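Local coordinates for ScaE cell-surface anchored scaffoldin protein (PDB 2ZF9) that probably binds dockerin modules through this cohesin module, so attaching cellulosomal components to the bacterial cell surface, at residues P12-A17 against Q146-S151; P32-T37 against Q178-G183; G68-F73 against S109-T114; E156-N161 against L170-T175. All coordinates share one frame; numbering follows the deposited sequence.

Overall arrangement
The four contacts lie in one cohesin module, a beta-sandwich with a single helix, and their centres are about 11 to 14 Å apart. Strand 142-149 joins three of them: it pairs with strand 14-15 in interaction 1, with strand 66-73 of interaction 3, and with strand 180-187 of interaction 2. Interaction 4 sets helix 166-178 against strand 158-160, which is a neighbour of strand 66-73. Along the chain, interactions 3 and 4 follow each other inside the loop closed by interaction 2, whereas interactions 1 and 2 alternate. The N-terminal and C-terminal parts are thus tied into the framework of a module whose probable task is dockerin recognition.

Interaction 1: residues P12-A17 against Q146-S151; sequences PAAGQA and QVAYQS
A14 joins the backbone of 146-151 from both its amide and its carbonyl. Its N donates to V147 O at 3.0 Å, in the carbonyl plane, and its O accepts from Y149 N at 2.8 Å. Two residues on, Q16 N reaches Y149 O at 2.9 Å, nearly in line with that carbonyl. This alternation is the pattern of a parallel beta pair. G15 between them has backbone angles (94/-127) at which a side chain would run into the preceding carbonyl, and a CB would also strike Y149 O.

The side chains divide between the two sides of the pair. On one, A14 CB lies 4.4 Å from A148 CB and also touches Q146 OE1, an oxygen bonded to Q72 NE2. On the other, A13 CB rests on Y149 CB at 3.8 Å. With CG anti to the backbone N (chi1 179°), the Y149 ring runs alongside the departing 16-17 chain, and Q16 O meets its edge in plane, 3.4 Å from CD2. Further along, the amide of Q16 rests against Q150 CB, with CD 3.6 Å away. Replacing Y149 by an alanine is likely to leave Q16 O without its ring edge and to open a gap beside Y18 and F176, whose rings meet that of the tyrosine.

Outward, Q150 N is held by D157 OD2 and A13 bonds through its backbone to F176. The short strand 14-15 therefore lies along strand 142-149, with A13 touching I180 of strand 180-187 and A14 touching Q72 of strand 66-73.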
loop_
_atom_site.group_PDB
_atom_site.type_symbol
_atom_site.label_atom_id
_atom_site.label_comp_id
_atom_site.label_asym_id
_atom_site.label_seq_id
_atom_site.Cartn_x
_atom_site.Cartn_y
_atom_site.Cartn_z
ATOM N N PRO A 12 -2.410 -11.404 4.986
ATOM C CA PRO A 12 -3.529 -10.652 4.412
ATOM C C PRO A 12 -3.454 -9.148 4.638
ATOM O O PRO A 12 -2.702 -8.667 5.498
ATOM C CB PRO A 12 -4.747 -11.216 5.191
ATOM C CG PRO A 12 -4.211 -11.479 6.515
ATOM C CD PRO A 12 -2.808 -12.060 6.249
ATOM N N ALA A 13 -4.270 -8.423 3.877
ATOM C CA ALA A 13 -4.560 -7.033 4.135
ATOM C C ALA A 13 -5.212 -6.875 5.513
ATOM O O ALA A 13 -5.795 -7.841 6.050
ATOM C CB ALA A 13 -5.534 -6.481 3.054
ATOM N N ALA A 14 -5.129 -5.662 6.066
ATOM C CA ALA A 14 -5.865 -5.315 7.291
ATOM C C ALA A 14 -7.349 -5.063 6.950
ATOM O O ALA A 14 -7.730 -5.049 5.777
ATOM C CB ALA A 14 -5.252 -4.107 7.952
ATOM N N GLY A 15 -8.203 -4.920 7.965
ATOM C CA GLY A 15 -9.624 -4.620 7.682
ATOM C C GLY A 15 -10.448 -5.879 7.634
ATOM O O GLY A 15 -10.411 -6.670 8.571
ATOM N N GLN A 16 -11.191 -6.069 6.546
ATOM C CA GLN A 16 -12.107 -7.187 6.401
ATOM C C GLN A 16 -11.508 -8.305 5.534
ATOM O O GLN A 16 -10.670 -8.035 4.667
ATOM C CB GLN A 16 -13.416 -6.676 5.823
ATOM C CG GLN A 16 -14.091 -5.651 6.759
ATOM C CD GLN A 16 -15.402 -5.089 6.209
ATOM O OE1 GLN A 16 -16.033 -5.688 5.339
ATOM N NE2 GLN A 16 -15.809 -3.920 6.714
ATOM N N ALA A 17 -11.890 -9.555 5.798
ATOM C CA ALA A 17 -11.303 -10.672 5.067
ATOM C C ALA A 17 -11.730 -10.610 3.623
ATOM O O ALA A 17 -12.899 -10.341 3.329
ATOM C CB ALA A 17 -11.725 -12.011 5.685
ATOM N N GLN A 146 -0.488 0.474 6.789
ATOM C CA GLN A 146 -1.095 -0.753 6.328
ATOM C C GLN A 146 -1.910 -0.577 5.045
ATOM O O GLN A 146 -2.616 0.420 4.863
ATOM C CB GLN A 146 -2.038 -1.294 7.409
ATOM C CG GLN A 146 -1.349 -1.641 8.713
ATOM C CD GLN A 146 -2.341 -2.141 9.767
ATOM O OE1 GLN A 146 -3.481 -1.670 9.851
ATOM N NE2 GLN A 146 -1.902 -3.083 10.564
ATOM N N VAL A 147 -1.864 -1.600 4.196
ATOM C CA VAL A 147 -2.911 -1.779 3.175
ATOM C C VAL A 147 -4.113 -2.425 3.831
ATOM O O VAL A 147 -3.968 -3.418 4.529
ATOM C CB VAL A 147 -2.443 -2.713 2.019
ATOM C CG1 VAL A 147 -3.636 -2.936 0.997
ATOM C CG2 VAL A 147 -1.199 -2.092 1.309
ATOM N N ALA A 148 -5.296 -1.865 3.603
ATOM C CA ALA A 148 -6.526 -2.380 4.211
ATOM C C ALA A 148 -7.510 -2.768 3.103
ATOM O O ALA A 148 -7.537 -2.121 2.069
ATOM C CB ALA A 148 -7.157 -1.287 5.107
ATOM N N TYR A 149 -8.350 -3.774 3.356
ATOM C CA TYR A 149 -9.334 -4.260 2.397
ATOM C C TYR A 149 -10.726 -4.144 3.026
ATOM O O TYR A 149 -10.919 -4.471 4.195
ATOM C CB TYR A 149 -9.080 -5.766 2.011
ATOM C CG TYR A 149 -10.134 -6.252 1.036
ATOM C CD1 TYR A 149 -10.039 -5.933 -0.302
ATOM C CD2 TYR A 149 -11.257 -6.979 1.460
ATOM C CE1 TYR A 149 -11.018 -6.284 -1.214
ATOM C CE2 TYR A 149 -12.259 -7.345 0.538
ATOM C CZ TYR A 149 -12.123 -6.966 -0.806
ATOM O OH TYR A 149 -13.053 -7.325 -1.762
ATOM N N GLN A 150 -11.713 -3.727 2.244
ATOM C CA GLN A 150 -13.092 -4.119 2.552
ATOM C C GLN A 150 -13.946 -4.208 1.308
ATOM O O GLN A 150 -13.555 -3.700 0.280
ATOM C CB GLN A 150 -13.734 -3.203 3.580
ATOM C CG GLN A 150 -13.997 -1.807 3.135
ATOM C CD GLN A 150 -13.901 -0.858 4.313
ATOM O OE1 GLN A 150 -12.962 -0.935 5.101
ATOM N NE2 GLN A 150 -14.882 0.029 4.449
ATOM N N SER A 151 -15.119 -4.845 1.432
ATOM C CA SER A 151 -16.067 -4.962 0.321
ATOM C C SER A 151 -16.664 -3.587 0.074
ATOM O O SER A 151 -17.137 -2.946 1.000
ATOM C CB SER A 151 -17.207 -5.942 0.678
ATOM O OG SER A 151 -17.973 -6.330 -0.473
#

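Interaction 2: residues P32-T37 against Q178-G183; sequences PTLSIT and QGIEQG
L34 and I180 point to the same side of a parallel strand pair, where their side chains meet at a slant. I180 CG1 stands anti to the carbonyl carbon (chi1 -56°), and the second torsion, -57°, turns CD1 toward L34, bringing it 3.8 Å from CB and 3.9 Å from CD1 of that leucine. V147 touches I180 on this side, and T175 touches L34. S35 and E181 occupy the other side. The glutamate is extended, its CG anti to the backbone N, and runs past the serine so that OE1 lies 3.6 Å from S35 CB. I36 lays CB and CG2 against the backbone of G183, where a side chain would collide with I36 O and T37 O; at G179 a CB would collide with P32 O.

Three backbone bonds hold this register: L34 N to G179 O and E181 N to L34 O, both 2.8 Å, and I36 N to E181 O at 3.1 Å. The pairing runs on past them, through a backbone bond between T37 and Y184. Water 1 lies within hydrogen-bonding reach of Q182 O (3.2 Å) and water 2 of E181 OE2 (3.1 Å), though neither can serve all its acceptors at once. K38 forms a long, weak ion pair with E181 OE2.

The pairing of strands 33-41 and 180-187 thus separates two chemistries: the L34 and I180 side is aliphatic and faces the sandwich interior, while the S35 and E181 side is polar and hydrated.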
loop_
_atom_site.group_PDB
_atom_site.type_symbol
_atom_site.label_atom_id
_atom_site.label_comp_id
_atom_site.label_asym_id
_atom_site.label_seq_id
_atom_site.Cartn_x
_atom_site.Cartn_y
_atom_site.Cartn_z
ATOM N N PRO A 32 1.488 -11.405 -6.589
ATOM C CA PRO A 32 2.075 -10.125 -6.182
ATOM C C PRO A 32 2.364 -9.984 -4.692
ATOM O O PRO A 32 1.700 -10.587 -3.848
ATOM C CB PRO A 32 1.030 -9.088 -6.619
ATOM C CG PRO A 32 0.103 -9.827 -7.636
ATOM C CD PRO A 32 0.113 -11.267 -7.107
ATOM N N THR A 33 3.396 -9.221 -4.362
ATOM C CA THR A 33 3.584 -8.802 -2.994
ATOM C C THR A 33 3.494 -7.304 -2.990
ATOM O O THR A 33 4.252 -6.651 -3.711
ATOM C CB THR A 33 4.970 -9.205 -2.437
ATOM O OG1 THR A 33 5.102 -10.632 -2.512
ATOM C CG2 THR A 33 5.108 -8.778 -0.989
ATOM N N LEU A 34 2.605 -6.763 -2.153
ATOM C CA LEU A 34 2.585 -5.328 -1.920
ATOM C C LEU A 34 3.228 -5.111 -0.580
ATOM O O LEU A 34 2.870 -5.796 0.396
ATOM C CB LEU A 34 1.152 -4.805 -1.872
ATOM C CG LEU A 34 0.318 -4.994 -3.126
ATOM C CD1 LEU A 34 -1.033 -4.292 -2.926
ATOM C CD2 LEU A 34 1.073 -4.438 -4.320
ATOM N N SER A 35 4.173 -4.173 -0.513
ATOM C CA SER A 35 4.861 -3.936 0.756
ATOM C C SER A 35 4.972 -2.449 1.048
ATOM O O SER A 35 5.107 -1.622 0.124
ATOM C CB SER A 35 6.249 -4.616 0.770
ATOM O OG SER A 35 7.052 -4.132 -0.272
ATOM N N ILE A 36 4.898 -2.109 2.332
ATOM C CA ILE A 36 5.081 -0.714 2.779
ATOM C C ILE A 36 6.365 -0.656 3.584
ATOM O O ILE A 36 6.701 -1.606 4.307
ATOM C CB ILE A 36 3.893 -0.242 3.599
ATOM C CG1 ILE A 36 2.643 -0.151 2.689
ATOM C CG2 ILE A 36 4.202 1.097 4.353
ATOM C CD1 ILE A 36 1.347 0.132 3.473
ATOM N N THR A 37 7.068 0.465 3.431
ATOM C CA THR A 37 8.320 0.756 4.131
ATOM C C THR A 37 8.264 0.377 5.613
ATOM O O THR A 37 7.311 0.698 6.314
ATOM C CB THR A 37 8.664 2.277 4.005
ATOM O OG1 THR A 37 8.566 2.686 2.622
ATOM C CG2 THR A 37 10.079 2.558 4.536
ATOM N N GLN A 178 -2.770 -13.092 0.958
ATOM C CA GLN A 178 -1.426 -13.581 1.279
ATOM C C GLN A 178 -0.273 -12.640 0.893
ATOM O O GLN A 178 0.872 -12.831 1.334
ATOM C CB GLN A 178 -1.184 -14.950 0.597
ATOM C CG GLN A 178 -2.165 -16.084 1.014
ATOM C CD GLN A 178 -2.133 -16.406 2.503
ATOM O OE1 GLN A 178 -1.165 -16.112 3.195
ATOM N NE2 GLN A 178 -3.211 -17.040 2.996
ATOM N N GLY A 179 -0.547 -11.635 0.068
ATOM C CA GLY A 179 0.573 -10.909 -0.531
ATOM C C GLY A 179 0.814 -9.546 0.079
ATOM O O GLY A 179 1.425 -8.687 -0.566
ATOM N N ILE A 180 0.361 -9.325 1.318
ATOM C CA ILE A 180 0.578 -7.998 1.918
ATOM C C ILE A 180 1.678 -8.061 2.952
ATOM O O ILE A 180 1.606 -8.875 3.867
ATOM C CB ILE A 180 -0.707 -7.406 2.563
ATOM C CG1 ILE A 180 -1.870 -7.332 1.551
ATOM C CG2 ILE A 180 -0.374 -6.037 3.162
ATOM C CD1 ILE A 180 -1.551 -6.512 0.251
ATOM N N GLU A 181 2.700 -7.215 2.788
ATOM C CA GLU A 181 3.718 -7.008 3.802
ATOM C C GLU A 181 3.518 -5.608 4.418
ATOM O O GLU A 181 3.832 -4.592 3.803
ATOM C CB GLU A 181 5.094 -7.197 3.182
ATOM C CG GLU A 181 6.281 -7.171 4.161
ATOM C CD GLU A 181 7.644 -7.042 3.428
ATOM O OE1 GLU A 181 7.758 -7.558 2.276
ATOM O OE2 GLU A 181 8.591 -6.420 3.996
ATOM N N GLN A 182 2.947 -5.557 5.620
ATOM C CA GLN A 182 2.602 -4.278 6.230
ATOM C C GLN A 182 3.886 -3.550 6.674
ATOM O O GLN A 182 4.951 -4.179 6.869
ATOM C CB GLN A 182 1.658 -4.481 7.444
ATOM C CG GLN A 182 0.339 -5.236 7.170
ATOM C CD GLN A 182 -0.614 -4.494 6.220
ATOM O OE1 GLN A 182 -0.184 -3.687 5.399
ATOM N NE2 GLN A 182 -1.917 -4.768 6.331
ATOM N N GLY A 183 3.786 -2.233 6.827
ATOM C CA GLY A 183 4.928 -1.454 7.252
ATOM C C GLY A 183 4.676 -0.677 8.523
ATOM O O GLY A 183 3.668 -0.894 9.236
HETATM O O HOH W 1 7.094 -4.067 4.429
HETATM O O HOH W 2 9.245 -3.459 3.213
#

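Interaction 3: residues G68-F73 against S109-T114; sequences GLHIQF and SFFTAT
Strands 66-73 and 109-115 run antiparallel in the cohesin beta-sandwich, and I71 and F110 face each other in one of its hydrogen-bonded pairs. I71 N donates to F110 O at 2.9 Å and F110 N returns a bond to I71 O at 3.0 Å. The L69 and T112 pair repeats the pattern, with L69 N 2.8 Å from T112 O. Between and beside these, G68 with A113, H70 with F111 and Q72 with S109 form non-hydrogen-bonded pairs.

The apolar contacts lie on the side of L69, I71, F110 and T112, toward the sandwich core. I71 and F110 extend side by side. The isoleucine CB sits over a face of the phenyl ring, offset toward the rim, in a CH-pi contact, while its CD1 approaches F110 CZ at 3.5 Å. F73 CE1 adds a looser touch at the edge of the same ring, and F129 of strand 124-132 meets F110 edge-to-face.

The aromatic pair belongs to the other side, with H70 and F111. Their planes are 34° apart and their centroids 4.4 Å, and F111 CD1 stands over the centre of the imidazole. F111 CG lies anti to the backbone N (chi1 176°), which carries the ring back toward G68, whose CA is 3.6 Å from CE1; any CB there would crowd it. H70 ND1 is paired with D157 OD1, which would help to set the turn of the imidazole.

Among the polar side chains, T112 is the one that bonds across the strands: its OG1 donates to L69 O at 3.0 Å, so this carbonyl oxygen accepts from both the hydroxyl and the amide of one residue.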
loop_
_atom_site.group_PDB
_atom_site.type_symbol
_atom_site.label_atom_id
_atom_site.label_comp_id
_atom_site.label_asym_id
_atom_site.label_seq_id
_atom_site.Cartn_x
_atom_site.Cartn_y
_atom_site.Cartn_z
ATOM N N GLY A 68 -6.785 -0.525 -6.811
ATOM C CA GLY A 68 -7.542 0.380 -5.932
ATOM C C GLY A 68 -7.021 -0.030 -4.569
ATOM O O GLY A 68 -7.226 -1.181 -4.135
ATOM N N LEU A 69 -6.281 0.859 -3.920
ATOM C CA LEU A 69 -5.570 0.461 -2.702
ATOM C C LEU A 69 -5.735 1.503 -1.629
ATOM O O LEU A 69 -5.357 2.669 -1.834
ATOM C CB LEU A 69 -4.103 0.206 -2.998
ATOM C CG LEU A 69 -3.801 -0.944 -3.978
ATOM C CD1 LEU A 69 -2.328 -0.889 -4.353
ATOM C CD2 LEU A 69 -4.116 -2.316 -3.355
ATOM N N HIS A 70 -6.322 1.095 -0.498
ATOM C CA HIS A 70 -6.493 2.003 0.624
ATOM C C HIS A 70 -5.338 1.819 1.585
ATOM O O HIS A 70 -5.023 0.704 1.995
ATOM C CB HIS A 70 -7.797 1.723 1.372
ATOM C CG HIS A 70 -9.018 2.199 0.649
ATOM N ND1 HIS A 70 -9.720 1.403 -0.227
ATOM C CD2 HIS A 70 -9.689 3.379 0.709
ATOM C CE1 HIS A 70 -10.764 2.069 -0.691
ATOM N NE2 HIS A 70 -10.773 3.272 -0.130
ATOM N N ILE A 71 -4.698 2.920 1.953
ATOM C CA ILE A 71 -3.604 2.833 2.897
ATOM C C ILE A 71 -4.088 3.495 4.177
ATOM O O ILE A 71 -4.585 4.615 4.139
ATOM C CB ILE A 71 -2.350 3.583 2.335
ATOM C CG1 ILE A 71 -1.868 2.840 1.075
ATOM C CG2 ILE A 71 -1.227 3.699 3.409
ATOM C CD1 ILE A 71 -0.860 3.606 0.301
ATOM N N GLN A 72 -3.965 2.794 5.295
ATOM C CA GLN A 72 -4.385 3.378 6.568
ATOM C C GLN A 72 -3.192 3.366 7.516
ATOM O O GLN A 72 -2.291 2.530 7.364
ATOM C CB GLN A 72 -5.555 2.603 7.182
ATOM C CG GLN A 72 -5.222 1.194 7.537
ATOM C CD GLN A 72 -6.416 0.448 8.095
ATOM O OE1 GLN A 72 -7.586 0.811 7.837
ATOM N NE2 GLN A 72 -6.137 -0.614 8.842
ATOM N N PHE A 73 -3.190 4.289 8.470
ATOM C CA PHE A 73 -2.043 4.409 9.374
ATOM C C PHE A 73 -2.494 4.783 10.798
ATOM O O PHE A 73 -3.593 5.299 11.019
ATOM C CB PHE A 73 -1.043 5.441 8.837
ATOM C CG PHE A 73 -1.695 6.727 8.361
ATOM C CD1 PHE A 73 -2.044 6.899 6.996
ATOM C CD2 PHE A 73 -1.959 7.781 9.265
ATOM C CE1 PHE A 73 -2.661 8.077 6.549
ATOM C CE2 PHE A 73 -2.563 8.971 8.826
ATOM C CZ PHE A 73 -2.919 9.120 7.441
ATOM N N SER A 109 -6.422 7.641 6.654
ATOM C CA SER A 109 -6.325 6.764 5.479
ATOM C C SER A 109 -6.478 7.571 4.187
ATOM O O SER A 109 -7.145 8.622 4.168
ATOM C CB SER A 109 -7.396 5.651 5.548
ATOM O OG SER A 109 -8.700 6.157 5.340
ATOM N N PHE A 110 -5.898 7.050 3.110
ATOM C CA PHE A 110 -6.134 7.613 1.784
ATOM C C PHE A 110 -6.290 6.486 0.751
ATOM O O PHE A 110 -5.982 5.323 1.001
ATOM C CB PHE A 110 -5.033 8.651 1.389
ATOM C CG PHE A 110 -3.642 8.070 1.254
ATOM C CD1 PHE A 110 -2.818 7.908 2.387
ATOM C CD2 PHE A 110 -3.141 7.698 -0.000
ATOM C CE1 PHE A 110 -1.533 7.380 2.302
ATOM C CE2 PHE A 110 -1.832 7.168 -0.119
ATOM C CZ PHE A 110 -1.015 7.009 1.016
ATOM N N PHE A 111 -6.805 6.848 -0.398
ATOM C CA PHE A 111 -7.113 5.876 -1.430
ATOM C C PHE A 111 -6.279 6.181 -2.654
ATOM O O PHE A 111 -6.115 7.360 -3.045
ATOM C CB PHE A 111 -8.609 5.927 -1.779
ATOM C CG PHE A 111 -9.004 5.013 -2.929
ATOM C CD1 PHE A 111 -8.860 3.622 -2.819
ATOM C CD2 PHE A 111 -9.548 5.545 -4.091
ATOM C CE1 PHE A 111 -9.250 2.761 -3.872
ATOM C CE2 PHE A 111 -9.944 4.728 -5.148
ATOM C CZ PHE A 111 -9.815 3.343 -5.051
ATOM N N THR A 112 -5.742 5.125 -3.255
ATOM C CA THR A 112 -4.992 5.265 -4.518
ATOM C C THR A 112 -5.621 4.359 -5.560
ATOM O O THR A 112 -6.151 3.304 -5.216
ATOM C CB THR A 112 -3.509 4.851 -4.351
ATOM O OG1 THR A 112 -3.439 3.452 -3.975
ATOM C CG2 THR A 112 -2.791 5.780 -3.300
ATOM N N ALA A 113 -5.550 4.741 -6.838
ATOM C CA ALA A 113 -6.153 3.927 -7.923
ATOM C C ALA A 113 -5.318 4.101 -9.181
ATOM O O ALA A 113 -4.734 5.155 -9.398
ATOM C CB ALA A 113 -7.641 4.337 -8.213
ATOM N N THR A 114 -5.192 3.019 -9.946
ATOM C CA THR A 114 -4.481 3.062 -11.231
ATOM C C THR A 114 -5.322 2.294 -12.238
ATOM O O THR A 114 -6.159 1.445 -11.884
ATOM C CB THR A 114 -3.074 2.406 -11.193
ATOM O OG1 THR A 114 -3.206 0.987 -10.987
ATOM C CG2 THR A 114 -2.146 3.037 -10.111
#

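Interaction 4: residues E156-N161 against L170-T175; sequences EDLFTN and LMQAWT
Q172 OE1 accepts the backbone N of F159 at 2.9 Å, the hydrogen bond that links helix 166-178 to strand 158-160. The donor does not lie on the carbonyl axis: the C=O...N angle is 117° and F159 N stands 33° out of the amide plane. Carbon atoms close in on the same oxygen, with L158 CA at 3.3 Å and T160 CB at 3.5 Å. The glutamine reaches this place because CG is anti to the backbone N (chi1 -173°) and the chain stays extended beyond it, with CB passing F159 O on the way. At the other end of the amide, NE2 is bonded to Y18 OH, so partners on both atoms fix its rotation. A leucine in place of Q172 would probably leave F159 N without its acceptor and Y18 OH without the amide that meets it.

F159 itself packs across the helix. Its side chain runs at about a right angle to those of M171, a selenomethionine, and T175. The M171 CE methyl arrives at the ring edge, 4.1 Å from CE2, while T175 OG1 is 3.7 Å from CD2. That hydroxyl donates to M171 O at 2.8 Å, and T175 N reaches the same carbonyl from the opposite face of its plane. Y64 stacks on the F159 ring, and L34 touches both F159 and T175.

Strand and helix thus meet through a buried mixture of chemistries: F159 packs against the methyl of M171, the T175 side chain and the ring of Y64, while the polar groups of Q172 and T175 are satisfied by specific partners, one amide serving as the bridge between the helix and the backbone of the strand.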
loop_
_atom_site.group_PDB
_atom_site.type_symbol
_atom_site.label_atom_id
_atom_site.label_comp_id
_atom_site.label_asym_id
_atom_site.label_seq_id
_atom_site.Cartn_x
_atom_site.Cartn_y
_atom_site.Cartn_z
ATOM N N GLU A 156 -13.488 0.546 -5.135
ATOM C CA GLU A 156 -13.201 -0.818 -4.732
ATOM C C GLU A 156 -11.724 -1.071 -4.538
ATOM O O GLU A 156 -10.881 -0.482 -5.250
ATOM C CB GLU A 156 -13.695 -1.800 -5.786
ATOM C CG GLU A 156 -15.202 -1.977 -5.851
ATOM C CD GLU A 156 -15.555 -2.823 -7.067
ATOM O OE1 GLU A 156 -15.755 -4.046 -6.910
ATOM O OE2 GLU A 156 -15.520 -2.279 -8.191
ATOM N N ASP A 157 -11.424 -1.987 -3.610
ATOM C CA ASP A 157 -10.086 -2.494 -3.447
ATOM C C ASP A 157 -9.820 -3.554 -4.514
ATOM O O ASP A 157 -10.547 -4.566 -4.631
ATOM C CB ASP A 157 -9.885 -3.051 -2.041
ATOM C CG ASP A 157 -10.013 -1.967 -0.947
ATOM O OD1 ASP A 157 -9.318 -0.925 -1.033
ATOM O OD2 ASP A 157 -10.808 -2.186 -0.003
ATOM N N LEU A 158 -8.796 -3.304 -5.315
ATOM C CA LEU A 158 -8.551 -4.090 -6.516
ATOM C C LEU A 158 -7.053 -4.228 -6.759
ATOM O O LEU A 158 -6.275 -3.332 -6.439
ATOM C CB LEU A 158 -9.131 -3.410 -7.770
ATOM C CG LEU A 158 -10.639 -3.218 -7.921
ATOM C CD1 LEU A 158 -10.885 -2.457 -9.206
ATOM C CD2 LEU A 158 -11.391 -4.567 -7.924
ATOM N N PHE A 159 -6.661 -5.367 -7.325
ATOM C CA PHE A 159 -5.307 -5.490 -7.844
ATOM C C PHE A 159 -5.353 -6.558 -8.920
ATOM O O PHE A 159 -5.309 -7.751 -8.609
ATOM C CB PHE A 159 -4.278 -5.872 -6.774
ATOM C CG PHE A 159 -2.867 -5.690 -7.265
ATOM C CD1 PHE A 159 -2.195 -4.517 -7.018
ATOM C CD2 PHE A 159 -2.247 -6.668 -8.045
ATOM C CE1 PHE A 159 -0.894 -4.291 -7.543
ATOM C CE2 PHE A 159 -0.941 -6.457 -8.543
ATOM C CZ PHE A 159 -0.289 -5.254 -8.301
ATOM N N THR A 160 -5.475 -6.140 -10.176
ATOM C CA THR A 160 -5.949 -7.074 -11.206
ATOM C C THR A 160 -5.523 -6.579 -12.579
ATOM O O THR A 160 -4.810 -5.578 -12.670
ATOM C CB THR A 160 -7.514 -7.315 -11.115
ATOM O OG1 THR A 160 -7.876 -8.479 -11.865
ATOM C CG2 THR A 160 -8.353 -6.080 -11.542
ATOM N N ASN A 161 -5.908 -7.317 -13.626
ATOM C CA ASN A 161 -5.429 -7.034 -14.984
ATOM C C ASN A 161 -6.521 -6.368 -15.829
ATOM O O ASN A 161 -7.648 -6.200 -15.340
ATOM C CB ASN A 161 -4.840 -8.309 -15.639
ATOM C CG ASN A 161 -5.830 -9.465 -15.723
ATOM O OD1 ASN A 161 -7.032 -9.285 -15.526
ATOM N ND2 ASN A 161 -5.321 -10.662 -16.028
ATOM N N LEU A 170 -7.392 -14.401 -9.645
ATOM C CA LEU A 170 -6.517 -15.190 -8.793
ATOM C C LEU A 170 -5.410 -14.322 -8.210
ATOM O O LEU A 170 -5.060 -14.472 -7.048
ATOM C CB LEU A 170 -5.856 -16.336 -9.591
ATOM C CG LEU A 170 -6.718 -17.591 -9.790
ATOM C CD1 LEU A 170 -6.073 -18.549 -10.822
ATOM C CD2 LEU A 170 -6.973 -18.340 -8.466
HETATM N N MSE A 171 -4.799 -13.470 -9.046
HETATM C CA MSE A 171 -3.716 -12.623 -8.557
HETATM C C MSE A 171 -4.288 -11.627 -7.533
HETATM O O MSE A 171 -3.619 -11.288 -6.570
HETATM C CB MSE A 171 -3.006 -11.912 -9.727
HETATM C CG MSE A 171 -3.725 -10.712 -10.258
HETATM SE SE MSE A 171 -2.621 -9.658 -11.567
HETATM C CE MSE A 171 -1.063 -9.785 -11.004
ATOM N N GLN A 172 -5.517 -11.147 -7.751
ATOM C CA GLN A 172 -6.135 -10.249 -6.753
ATOM C C GLN A 172 -6.386 -10.978 -5.424
ATOM O O GLN A 172 -6.117 -10.441 -4.350
ATOM C CB GLN A 172 -7.474 -9.719 -7.261
ATOM C CG GLN A 172 -8.102 -8.658 -6.362
ATOM C CD GLN A 172 -9.182 -7.913 -7.109
ATOM O OE1 GLN A 172 -8.893 -7.054 -7.929
ATOM N NE2 GLN A 172 -10.425 -8.281 -6.861
ATOM N N ALA A 173 -6.964 -12.177 -5.500
ATOM C CA ALA A 173 -7.215 -12.970 -4.310
ATOM C C ALA A 173 -5.891 -13.242 -3.596
ATOM O O ALA A 173 -5.820 -13.116 -2.372
ATOM C CB ALA A 173 -7.920 -14.289 -4.678
ATOM N N TRP A 174 -4.843 -13.602 -4.351
ATOM C CA TRP A 174 -3.537 -13.807 -3.721
ATOM C C TRP A 174 -3.108 -12.517 -3.013
ATOM O O TRP A 174 -2.652 -12.550 -1.874
ATOM C CB TRP A 174 -2.428 -14.254 -4.723
ATOM C CG TRP A 174 -1.106 -14.322 -3.996
ATOM C CD1 TRP A 174 -0.209 -13.307 -3.818
ATOM C CD2 TRP A 174 -0.610 -15.442 -3.245
ATOM N NE1 TRP A 174 0.843 -13.748 -3.024
ATOM C CE2 TRP A 174 0.611 -15.049 -2.655
ATOM C CE3 TRP A 174 -1.087 -16.747 -3.026
ATOM C CZ2 TRP A 174 1.367 -15.909 -1.843
ATOM C CZ3 TRP A 174 -0.331 -17.625 -2.222
ATOM C CH2 TRP A 174 0.894 -17.207 -1.664
ATOM N N THR A 175 -3.210 -11.394 -3.705
ATOM C CA THR A 175 -2.662 -10.149 -3.176
ATOM C C THR A 175 -3.253 -9.813 -1.792
ATOM O O THR A 175 -2.529 -9.523 -0.852
ATOM C CB THR A 175 -2.994 -9.013 -4.127
ATOM O OG1 THR A 175 -2.252 -9.201 -5.316
ATOM C CG2 THR A 175 -2.595 -7.635 -3.540
#